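Local atomic coordinates of SPbeta prophage-derived aminoglycoside N(3')-acetyltransferase-like protein YokD (Bacillus subtilis, PDB entry 2NYG), a protein that probably transfers an acetyl group from acetyl-coenzyme A to an amino group of aminoglycoside antibiotics, and may thereby contribute to antibiotic resistance. Residues A[66-71]-A[113-118]; A[71-76]-A[107-112]; A[20-25]-A[240-245]. All blocks are in the same frame, centred on the assembly; numbering follows the deposited sequence.

Contact 1: residues A[66-71]-A[113-118]; sequences IVMPSQ and GQIVEL. With COA (coenzyme A), chain G.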
loop_
_atom_site.group_PDB
_atom_site.type_symbol
_atom_site.label_atom_id
_atom_site.label_comp_id
_atom_site.label_asym_id
_atom_site.label_seq_id
_atom_site.Cartn_x
_atom_site.Cartn_y
_atom_site.Cartn_z
ATOM N N ILE A 66 -15.790 1.524 10.137
ATOM C CA ILE A 66 -14.571 2.312 10.221
ATOM C C ILE A 66 -14.299 2.993 8.886
ATOM O O ILE A 66 -14.262 2.358 7.833
ATOM C CB ILE A 66 -13.333 1.491 10.653
ATOM C CG1 ILE A 66 -12.963 0.472 9.606
ATOM C CG2 ILE A 66 -13.618 0.765 11.945
ATOM C CD1 ILE A 66 -11.889 -0.454 10.094
ATOM N N VAL A 67 -14.138 4.310 8.949
ATOM C CA VAL A 67 -13.882 5.122 7.772
ATOM C C VAL A 67 -12.511 5.785 7.888
ATOM O O VAL A 67 -12.042 6.091 8.990
ATOM C CB VAL A 67 -14.963 6.238 7.610
ATOM C CG1 VAL A 67 -14.678 7.061 6.369
ATOM C CG2 VAL A 67 -16.348 5.630 7.531
ATOM N N MET A 68 -11.867 5.992 6.747
ATOM C CA MET A 68 -10.575 6.637 6.731
ATOM C C MET A 68 -10.492 7.478 5.489
ATOM O O MET A 68 -11.085 7.146 4.470
ATOM C CB MET A 68 -9.438 5.616 6.697
ATOM C CG MET A 68 -9.280 4.790 7.942
ATOM S SD MET A 68 -7.808 3.756 7.881
ATOM C CE MET A 68 -8.284 2.384 8.908
ATOM N N PRO A 69 -9.750 8.587 5.556
ATOM C CA PRO A 69 -9.594 9.466 4.406
ATOM C C PRO A 69 -8.541 8.807 3.536
ATOM O O PRO A 69 -7.543 8.313 4.045
ATOM C CB PRO A 69 -9.125 10.764 5.047
ATOM C CG PRO A 69 -8.271 10.281 6.145
ATOM C CD PRO A 69 -9.074 9.147 6.739
ATOM N N SER A 70 -8.764 8.767 2.230
ATOM C CA SER A 70 -7.802 8.131 1.334
ATOM C C SER A 70 -7.492 9.002 0.135
ATOM O O SER A 70 -7.537 8.551 -1.006
ATOM C CB SER A 70 -8.344 6.786 0.865
ATOM O OG SER A 70 -9.641 6.933 0.320
ATOM N N GLN A 71 -7.160 10.255 0.424
ATOM C CA GLN A 71 -6.831 11.276 -0.567
ATOM C C GLN A 71 -5.668 10.962 -1.503
ATOM O O GLN A 71 -4.689 10.337 -1.119
ATOM C CB GLN A 71 -6.547 12.594 0.149
ATOM C CG GLN A 71 -7.718 13.115 0.961
ATOM C CD GLN A 71 -7.304 14.240 1.873
ATOM O OE1 GLN A 71 -6.272 14.868 1.650
ATOM N NE2 GLN A 71 -8.104 14.510 2.901
ATOM N N GLY A 113 -0.725 8.046 5.567
ATOM C CA GLY A 113 -0.259 6.965 6.413
ATOM C C GLY A 113 -0.251 5.590 5.779
ATOM O O GLY A 113 -0.979 5.332 4.828
ATOM N N GLN A 114 0.584 4.708 6.315
ATOM C CA GLN A 114 0.699 3.353 5.819
ATOM C C GLN A 114 -0.570 2.554 6.068
ATOM O O GLN A 114 -1.027 1.815 5.194
ATOM C CB GLN A 114 1.897 2.665 6.474
ATOM C CG GLN A 114 3.220 3.154 5.906
ATOM C CD GLN A 114 4.418 2.381 6.404
ATOM O OE1 GLN A 114 4.285 1.319 7.025
ATOM N NE2 GLN A 114 5.609 2.912 6.114
ATOM N N ILE A 115 -1.138 2.696 7.261
ATOM C CA ILE A 115 -2.357 1.985 7.612
ATOM C C ILE A 115 -3.479 2.231 6.606
ATOM O O ILE A 115 -4.159 1.297 6.185
ATOM C CB ILE A 115 -2.820 2.375 9.009
ATOM C CG1 ILE A 115 -1.909 1.718 10.039
ATOM C CG2 ILE A 115 -4.252 1.949 9.230
ATOM C CD1 ILE A 115 -1.966 2.347 11.422
ATOM N N VAL A 116 -3.673 3.484 6.215
ATOM C CA VAL A 116 -4.714 3.807 5.250
ATOM C C VAL A 116 -4.403 3.203 3.893
ATOM O O VAL A 116 -5.300 2.757 3.187
ATOM C CB VAL A 116 -4.872 5.331 5.072
ATOM C CG1 VAL A 116 -5.736 5.634 3.857
ATOM C CG2 VAL A 116 -5.504 5.929 6.315
ATOM N N GLU A 117 -3.127 3.186 3.526
ATOM C CA GLU A 117 -2.741 2.651 2.229
ATOM C C GLU A 117 -3.037 1.158 2.141
ATOM O O GLU A 117 -3.439 0.651 1.096
ATOM C CB GLU A 117 -1.256 2.930 1.950
ATOM C CG GLU A 117 -0.771 2.388 0.607
ATOM C CD GLU A 117 -1.472 3.011 -0.592
ATOM O OE1 GLU A 117 -2.585 3.555 -0.447
ATOM O OE2 GLU A 117 -0.912 2.937 -1.700
ATOM N N LEU A 118 -2.838 0.459 3.248
ATOM C CA LEU A 118 -3.110 -0.959 3.288
ATOM C C LEU A 118 -4.607 -1.195 3.492
ATOM O O LEU A 118 -5.183 -2.122 2.931
ATOM C CB LEU A 118 -2.346 -1.606 4.429
ATOM C CG LEU A 118 -2.642 -3.097 4.485
ATOM C CD1 LEU A 118 -2.120 -3.768 3.217
ATOM C CD2 LEU A 118 -2.015 -3.688 5.712
HETATM N N1A COA G . 5.255 -0.699 14.319
HETATM C C2A COA G . 5.455 0.686 14.384
HETATM N N3A COA G . 5.941 1.345 13.274
HETATM C C4A COA G . 6.230 0.654 12.116
HETATM C C5A COA G . 6.038 -0.736 12.003
HETATM C C6A COA G . 5.550 -1.420 13.128
HETATM N N6A COA G . 5.352 -2.732 13.089
HETATM N N7A COA G . 6.408 -1.122 10.747
HETATM C C8A COA G . 6.820 -0.006 10.076
HETATM N N9A COA G . 6.706 1.101 10.942
HETATM C C1B COA G . 7.033 2.529 10.714
HETATM C C2B COA G . 7.968 2.870 9.518
HETATM O O2B COA G . 9.350 2.504 9.716
HETATM C C3B COA G . 7.772 4.369 9.378
HETATM O O3B COA G . 8.736 4.935 10.319
HETATM P P3B COA G . 9.809 6.118 9.973
HETATM O O7A COA G . 9.628 6.596 8.511
HETATM O O8A COA G . 11.215 5.573 10.066
HETATM O O9A COA G . 9.619 7.236 10.966
HETATM C C4B COA G . 6.296 4.606 9.797
HETATM O O4B COA G . 5.931 3.445 10.577
HETATM C C5B COA G . 5.294 4.744 8.601
HETATM O O5B COA G . 3.979 4.959 9.194
HETATM P P1A COA G . 3.042 6.119 8.651
HETATM O O1A COA G . 1.763 6.178 9.421
HETATM O O2A COA G . 2.774 5.924 7.153
HETATM O O3A COA G . 3.943 7.366 8.834
HETATM P P2A COA G . 4.237 8.140 10.209
HETATM O O4A COA G . 5.704 8.106 10.448
HETATM O O5A COA G . 3.505 7.554 11.412
HETATM O O6A COA G . 3.632 9.594 9.790
HETATM C CBP COA G . 1.386 10.651 9.277
HETATM C CCP COA G . 2.388 10.068 10.318
HETATM C CDP COA G . 2.134 11.154 8.018
HETATM C CEP COA G . 0.382 9.523 8.952
HETATM C CAP COA G . 0.750 11.949 9.884
HETATM O OAP COA G . 1.374 12.171 11.170
HETATM C C9P COA G . -0.784 11.908 10.086
HETATM O O9P COA G . -1.206 12.063 11.372
HETATM N N8P COA G . -1.718 11.712 9.119
HETATM C C7P COA G . -3.147 11.502 9.443
HETATM C C6P COA G . -3.889 10.384 8.696
#
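The start of the coenzyme A-binding helix 114-119 is packed onto the end of an inner strand of the mixed sheet, with Val116 resting on Met68, Pro69 and Ser70. The helix runs across the strand rather than along it: the axes of 66-69 and 114-118 pass 9.1 Å apart, with 112° between their directions. Val116 carries most of the contact and spreads its two methyls over different partners. CG1, set anti to the backbone N (chi1 168°), lies 3.2 Å from the carbonyl oxygen Pro69 O and 4.1 Å from the side-chain carbon Ser70 CB. CG2 takes the thioether instead, lying 3.5 Å from Met68 SD. The Met68 chain is extended beyond CG and slides past Val116 in the opposite direction. This brings its terminal CE to Ile115, whose side chain it meets nearly at a right angle, with 4.1 Å from CE to Ile115 CG2. No hydrogen bond links the two segments; apolar contact joins them.

The polar work is done at the helix end. Gly113 occupies the N-cap position, and the next amide, Gln114 N, donates to the phosphate oxygen O2A of coenzyme A at 2.6 Å with a bent N-H...O angle of 131°. A phosphate at a helix N-terminus is probably further stabilised by the helix dipole. The extended Gln114 side chain passes alongside C5B of the ribose.

Strand 65-69 is bonded on one side to strand 32-37, through Val67 with Val33 and Val35, and on the other to strand 135-139, through Met68 with Val136. Helix 48-60 closes over the helix, Val52 touching Ile115, and Val50 and Ile53 touching Leu118, which also meets Arg120 of the second subunit.

Contact 2: residues A[71-76]-A[107-112]; sequences QSVELS and PTTRGM. With COA (coenzyme A), chain G.
Thr109 is held against a type I beta turn, Ser72 to Leu75, in the loops that lead into the coenzyme A site. The tight part lies at Gln71 O. Thr109 N donates to it at 2.7 Å along a nearly straight path (166°), in the carbonyl plane. The Thr109 hydroxyl sits beside its own backbone N (chi1 -56°) and therefore faces the same region: OG1 is 3.1 Å from Gln71 O and 2.9 Å from Glu74 OE1. Val73 N adds a weak bond to OG1 at 3.0 Å. Next to this cluster the Met112 side chain, bent at its middle, crosses that of Gln71 at about a right angle, though the exact place of its methyl is doubtful. The buried Thr108 OG1 is hydrogen-bonded to Glu117 OE1.

The outer side is looser. Glu74 bends over Thr109 with OE2 near CG2, but that oxygen stays 6.0 Å from Arg110 NE and makes no salt bridge. Exposed Arg110 packs instead on Gln114 of the second subunit. In the middle of the 3-10 segment 110-112, Gly111 O accepts from the pantetheine amide N8P of coenzyme A at 3.2 Å.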
loop_
_atom_site.group_PDB
_atom_site.type_symbol
_atom_site.label_atom_id
_atom_site.label_comp_id
_atom_site.label_asym_id
_atom_site.label_seq_id
_atom_site.Cartn_x
_atom_site.Cartn_y
_atom_site.Cartn_z
ATOM N N GLN A 71 -7.160 10.255 0.424
ATOM C CA GLN A 71 -6.831 11.276 -0.567
ATOM C C GLN A 71 -5.668 10.962 -1.503
ATOM O O GLN A 71 -4.689 10.337 -1.119
ATOM C CB GLN A 71 -6.547 12.594 0.149
ATOM C CG GLN A 71 -7.718 13.115 0.961
ATOM C CD GLN A 71 -7.304 14.240 1.873
ATOM O OE1 GLN A 71 -6.272 14.868 1.650
ATOM N NE2 GLN A 71 -8.104 14.510 2.901
ATOM N N SER A 72 -5.797 11.428 -2.737
ATOM C CA SER A 72 -4.798 11.246 -3.774
ATOM C C SER A 72 -4.618 12.613 -4.443
ATOM O O SER A 72 -4.805 12.785 -5.659
ATOM C CB SER A 72 -5.283 10.201 -4.782
ATOM O OG SER A 72 -6.603 10.486 -5.218
ATOM N N VAL A 73 -4.258 13.576 -3.600
ATOM C CA VAL A 73 -4.042 14.966 -3.965
ATOM C C VAL A 73 -3.103 15.199 -5.148
ATOM O O VAL A 73 -3.185 16.235 -5.797
ATOM C CB VAL A 73 -3.523 15.732 -2.733
ATOM C CG1 VAL A 73 -3.339 17.197 -3.052
ATOM C CG2 VAL A 73 -4.504 15.579 -1.596
ATOM N N GLU A 74 -2.225 14.237 -5.433
ATOM C CA GLU A 74 -1.264 14.345 -6.535
ATOM C C GLU A 74 -1.893 14.379 -7.929
ATOM O O GLU A 74 -1.245 14.765 -8.902
ATOM C CB GLU A 74 -0.262 13.191 -6.481
ATOM C CG GLU A 74 0.648 13.223 -5.274
ATOM C CD GLU A 74 0.155 12.352 -4.153
ATOM O OE1 GLU A 74 -1.038 11.989 -4.150
ATOM O OE2 GLU A 74 0.972 12.036 -3.268
ATOM N N LEU A 75 -3.151 13.963 -8.024
ATOM C CA LEU A 75 -3.861 13.953 -9.298
ATOM C C LEU A 75 -4.515 15.310 -9.557
ATOM O O LEU A 75 -5.693 15.405 -9.903
ATOM C CB LEU A 75 -4.921 12.845 -9.303
ATOM C CG LEU A 75 -4.501 11.471 -9.844
ATOM C CD1 LEU A 75 -3.473 10.830 -8.944
ATOM C CD2 LEU A 75 -5.723 10.591 -9.959
ATOM N N SER A 76 -3.720 16.359 -9.403
ATOM C CA SER A 76 -4.187 17.726 -9.582
ATOM C C SER A 76 -3.404 18.469 -10.656
ATOM O O SER A 76 -2.430 17.950 -11.203
ATOM C CB SER A 76 -4.074 18.468 -8.250
ATOM O OG SER A 76 -2.811 18.226 -7.648
ATOM N N PRO A 107 -2.870 5.104 -5.715
ATOM C CA PRO A 107 -2.234 5.204 -4.397
ATOM C C PRO A 107 -2.556 6.481 -3.605
ATOM O O PRO A 107 -2.577 7.584 -4.151
ATOM C CB PRO A 107 -0.749 5.069 -4.726
ATOM C CG PRO A 107 -0.655 5.624 -6.110
ATOM C CD PRO A 107 -1.863 5.061 -6.790
ATOM N N THR A 108 -2.812 6.321 -2.311
ATOM C CA THR A 108 -3.113 7.462 -1.448
ATOM C C THR A 108 -1.866 8.308 -1.275
ATOM O O THR A 108 -0.745 7.821 -1.411
ATOM C CB THR A 108 -3.544 7.045 -0.026
ATOM O OG1 THR A 108 -2.484 6.317 0.595
ATOM C CG2 THR A 108 -4.778 6.189 -0.056
ATOM N N THR A 109 -2.078 9.580 -0.954
ATOM C CA THR A 109 -0.994 10.524 -0.725
ATOM C C THR A 109 -0.225 10.066 0.508
ATOM O O THR A 109 -0.816 9.709 1.520
ATOM C CB THR A 109 -1.560 11.942 -0.514
ATOM O OG1 THR A 109 -2.372 12.289 -1.642
ATOM C CG2 THR A 109 -0.443 12.965 -0.368
ATOM N N ARG A 110 1.098 10.084 0.410
ATOM C CA ARG A 110 1.977 9.641 1.488
ATOM C C ARG A 110 1.592 10.108 2.898
ATOM O O ARG A 110 1.719 9.358 3.869
ATOM C CB ARG A 110 3.414 10.070 1.180
ATOM C CG ARG A 110 3.785 10.047 -0.299
ATOM C CD ARG A 110 3.252 8.816 -1.026
ATOM N NE ARG A 110 3.744 7.549 -0.485
ATOM C CZ ARG A 110 4.936 7.020 -0.751
ATOM N NH1 ARG A 110 5.784 7.650 -1.556
ATOM N NH2 ARG A 110 5.265 5.845 -0.228
ATOM N N GLY A 111 1.132 11.347 3.007
ATOM C CA GLY A 111 0.751 11.877 4.303
ATOM C C GLY A 111 -0.407 11.174 4.989
ATOM O O GLY A 111 -0.579 11.334 6.192
ATOM N N MET A 112 -1.198 10.405 4.239
ATOM C CA MET A 112 -2.347 9.686 4.802
ATOM C C MET A 112 -1.950 8.529 5.722
ATOM O O MET A 112 -2.744 8.072 6.542
ATOM C CB MET A 112 -3.237 9.143 3.684
ATOM C CG MET A 112 -3.793 10.206 2.779
ATOM S SD MET A 112 -4.835 11.361 3.666
ATOM C CE MET A 112 -6.326 11.052 2.937
HETATM N N1A COA G . 5.255 -0.699 14.319
HETATM C C2A COA G . 5.455 0.686 14.384
HETATM N N3A COA G . 5.941 1.345 13.274
HETATM C C4A COA G . 6.230 0.654 12.116
HETATM C C5A COA G . 6.038 -0.736 12.003
HETATM C C6A COA G . 5.550 -1.420 13.128
HETATM N N6A COA G . 5.352 -2.732 13.089
HETATM N N7A COA G . 6.408 -1.122 10.747
HETATM C C8A COA G . 6.820 -0.006 10.076
HETATM N N9A COA G . 6.706 1.101 10.942
HETATM C C1B COA G . 7.033 2.529 10.714
HETATM C C2B COA G . 7.968 2.870 9.518
HETATM O O2B COA G . 9.350 2.504 9.716
HETATM C C3B COA G . 7.772 4.369 9.378
HETATM O O3B COA G . 8.736 4.935 10.319
HETATM P P3B COA G . 9.809 6.118 9.973
HETATM O O7A COA G . 9.628 6.596 8.511
HETATM O O8A COA G . 11.215 5.573 10.066
HETATM O O9A COA G . 9.619 7.236 10.966
HETATM C C4B COA G . 6.296 4.606 9.797
HETATM O O4B COA G . 5.931 3.445 10.577
HETATM C C5B COA G . 5.294 4.744 8.601
HETATM O O5B COA G . 3.979 4.959 9.194
HETATM P P1A COA G . 3.042 6.119 8.651
HETATM O O1A COA G . 1.763 6.178 9.421
HETATM O O2A COA G . 2.774 5.924 7.153
HETATM O O3A COA G . 3.943 7.366 8.834
HETATM P P2A COA G . 4.237 8.140 10.209
HETATM O O4A COA G . 5.704 8.106 10.448
HETATM O O5A COA G . 3.505 7.554 11.412
HETATM O O6A COA G . 3.632 9.594 9.790
HETATM C CBP COA G . 1.386 10.651 9.277
HETATM C CCP COA G . 2.388 10.068 10.318
HETATM C CDP COA G . 2.134 11.154 8.018
HETATM C CEP COA G . 0.382 9.523 8.952
HETATM C CAP COA G . 0.750 11.949 9.884
HETATM O OAP COA G . 1.374 12.171 11.170
HETATM C C9P COA G . -0.784 11.908 10.086
HETATM O O9P COA G . -1.206 12.063 11.372
HETATM N N8P COA G . -1.718 11.712 9.119
HETATM C C7P COA G . -3.147 11.502 9.443
HETATM C C6P COA G . -3.889 10.384 8.696
#

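Contact 3: residues A[20-25]-A[240-245]; sequences EDLKAL and GKVGSA
Helix segment 20-25 lies beside strand 240-242 and runs nearly antiparallel to it, with 162° between the directions and 7.4 Å between the axes. Asp21 faces Val242 and Leu25 faces Gly240, their CA atoms 5.0 Å and 5.4 Å apart respectively. The strand is one arm of a beta hairpin: a type II' turn from Val242 to Ala245, with Gly243 at its first corner, reverses the chain into strand 245-251. Val242 N donates to Ala245 O at 3.0 Å, and the return bond from Ala245 N to Val242 O is weak. The positive phi of Gly243 is the backbone shape this first corner requires.

Asp21 meets the last part of the strand and the turn. Its CB lies 3.5 Å from Lys241 O, while the Lys241 side chain sets off away from the helix. The carboxylate continues along the chain toward the turn, where OD2 accepts a weak, bent bond from Gly243 N at 3.2 Å (131°). One oxygen of a helix residue thus touches the hairpin just where it begins to reverse.

Deeper in, the contact becomes apolar. Leu22 CD2 is 3.8 Å from Val242 CG2, and the same valine methyl also borders Asp21 CB. Leu22 packs further on Val59 of helix 48-60, and Val242 on Cys247 of the partner strand, so the helix fills the corner between helix 48-60 and the outermost strand of the sheet within this chain. The turn itself is tied by Ser244 to the backbone of Ile42, in the coenzyme A-binding loop. At the other end, Leu25 swings CG anti to its backbone N (chi1 179°), which lays CD2 against the bare backbone of Gly240, 3.6 Å from Gly240 N.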
loop_
_atom_site.group_PDB
_atom_site.type_symbol
_atom_site.label_atom_id
_atom_site.label_comp_id
_atom_site.label_asym_id
_atom_site.label_seq_id
_atom_site.Cartn_x
_atom_site.Cartn_y
_atom_site.Cartn_z
ATOM N N GLU A 20 -7.099 -3.973 23.312
ATOM C CA GLU A 20 -7.374 -3.611 24.683
ATOM C C GLU A 20 -7.330 -2.100 24.839
ATOM O O GLU A 20 -8.279 -1.508 25.324
ATOM C CB GLU A 20 -6.365 -4.301 25.630
ATOM N N ASP A 21 -6.237 -1.476 24.411
ATOM C CA ASP A 21 -6.088 -0.029 24.523
ATOM C C ASP A 21 -7.212 0.708 23.849
ATOM O O ASP A 21 -7.698 1.699 24.361
ATOM C CB ASP A 21 -4.778 0.447 23.907
ATOM C CG ASP A 21 -3.573 -0.218 24.515
ATOM O OD1 ASP A 21 -3.538 -0.413 25.745
ATOM O OD2 ASP A 21 -2.640 -0.541 23.760
ATOM N N LEU A 22 -7.631 0.241 22.687
ATOM C CA LEU A 22 -8.710 0.912 21.992
ATOM C C LEU A 22 -9.979 0.918 22.835
ATOM O O LEU A 22 -10.679 1.932 22.889
ATOM C CB LEU A 22 -8.973 0.245 20.644
ATOM C CG LEU A 22 -7.908 0.503 19.577
ATOM C CD1 LEU A 22 -8.206 -0.349 18.359
ATOM C CD2 LEU A 22 -7.880 1.969 19.209
ATOM N N LYS A 23 -10.270 -0.203 23.494
ATOM C CA LYS A 23 -11.462 -0.295 24.328
ATOM C C LYS A 23 -11.335 0.594 25.581
ATOM O O LYS A 23 -12.287 1.251 25.988
ATOM C CB LYS A 23 -11.719 -1.752 24.734
ATOM C CG LYS A 23 -12.091 -2.694 23.596
ATOM C CD LYS A 23 -12.314 -4.122 24.115
ATOM C CE LYS A 23 -12.780 -5.095 23.040
ATOM N NZ LYS A 23 -14.164 -4.802 22.574
ATOM N N ALA A 24 -10.155 0.610 26.185
ATOM C CA ALA A 24 -9.921 1.422 27.365
ATOM C C ALA A 24 -10.114 2.889 27.001
ATOM O O ALA A 24 -10.661 3.662 27.778
ATOM C CB ALA A 24 -8.507 1.195 27.880
ATOM N N LEU A 25 -9.658 3.261 25.807
ATOM C CA LEU A 25 -9.764 4.630 25.313
ATOM C C LEU A 25 -11.228 5.056 25.174
ATOM O O LEU A 25 -11.594 6.164 25.566
ATOM C CB LEU A 25 -9.024 4.743 23.975
ATOM C CG LEU A 25 -8.928 6.031 23.142
ATOM C CD1 LEU A 25 -10.151 6.140 22.289
ATOM C CD2 LEU A 25 -8.749 7.263 24.010
ATOM N N GLY A 240 -6.150 9.032 25.753
ATOM C CA GLY A 240 -5.550 7.805 26.235
ATOM C C GLY A 240 -4.587 7.211 25.224
ATOM O O GLY A 240 -4.693 7.469 24.026
ATOM N N LYS A 241 -3.649 6.402 25.711
ATOM C CA LYS A 241 -2.645 5.791 24.857
ATOM C C LYS A 241 -2.991 4.445 24.224
ATOM O O LYS A 241 -3.529 3.554 24.885
ATOM C CB LYS A 241 -1.342 5.640 25.639
ATOM C CG LYS A 241 -0.561 6.924 25.802
ATOM C CD LYS A 241 0.798 6.648 26.410
ATOM C CE LYS A 241 1.574 7.933 26.612
ATOM N NZ LYS A 241 2.751 7.722 27.514
ATOM N N VAL A 242 -2.688 4.319 22.933
ATOM C CA VAL A 242 -2.877 3.074 22.194
ATOM C C VAL A 242 -1.445 2.678 21.867
ATOM O O VAL A 242 -0.866 3.122 20.868
ATOM C CB VAL A 242 -3.671 3.281 20.900
ATOM C CG1 VAL A 242 -3.605 2.039 20.052
ATOM C CG2 VAL A 242 -5.106 3.595 21.234
ATOM N N GLY A 243 -0.866 1.851 22.729
ATOM C CA GLY A 243 0.522 1.476 22.550
ATOM C C GLY A 243 1.316 2.642 23.117
ATOM O O GLY A 243 1.135 3.017 24.280
ATOM N N SER A 244 2.192 3.242 22.325
ATOM C CA SER A 244 2.939 4.380 22.844
ATOM C C SER A 244 2.454 5.681 22.195
ATOM O O SER A 244 3.010 6.751 22.433
ATOM C CB SER A 244 4.447 4.178 22.644
ATOM O OG SER A 244 4.775 4.062 21.282
ATOM N N ALA A 245 1.388 5.583 21.401
ATOM C CA ALA A 245 0.812 6.742 20.726
ATOM C C ALA A 245 -0.260 7.400 21.573
ATOM O O ALA A 245 -1.019 6.728 22.257
ATOM C CB ALA A 245 0.222 6.331 19.389
#

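In the fold
Contacts 1 and 2 are neighbours, their centres about 11 Å apart. They share Gln71, touch through Glu117 and Thr108, and both reach coenzyme A: contact 1 binds an oxygen of its diphosphate, contact 2 the pantetheine arm. Along the chain, contact 2 is nested within the loop closed by contact 1, and both lie inside the long span closed by contact 3, which joins helix 15-25, near the start of the chain, to strand 238-242. Contacts 1 and 3 reach the same mixed sheet, one at an inner strand and the other at its edge, with centres about 19 Å apart. The centres of contacts 2 and 3 are about 28 Å apart. Contact 3 touches no cofactor, but its turn adjoins the coenzyme A-binding loop through Ile42.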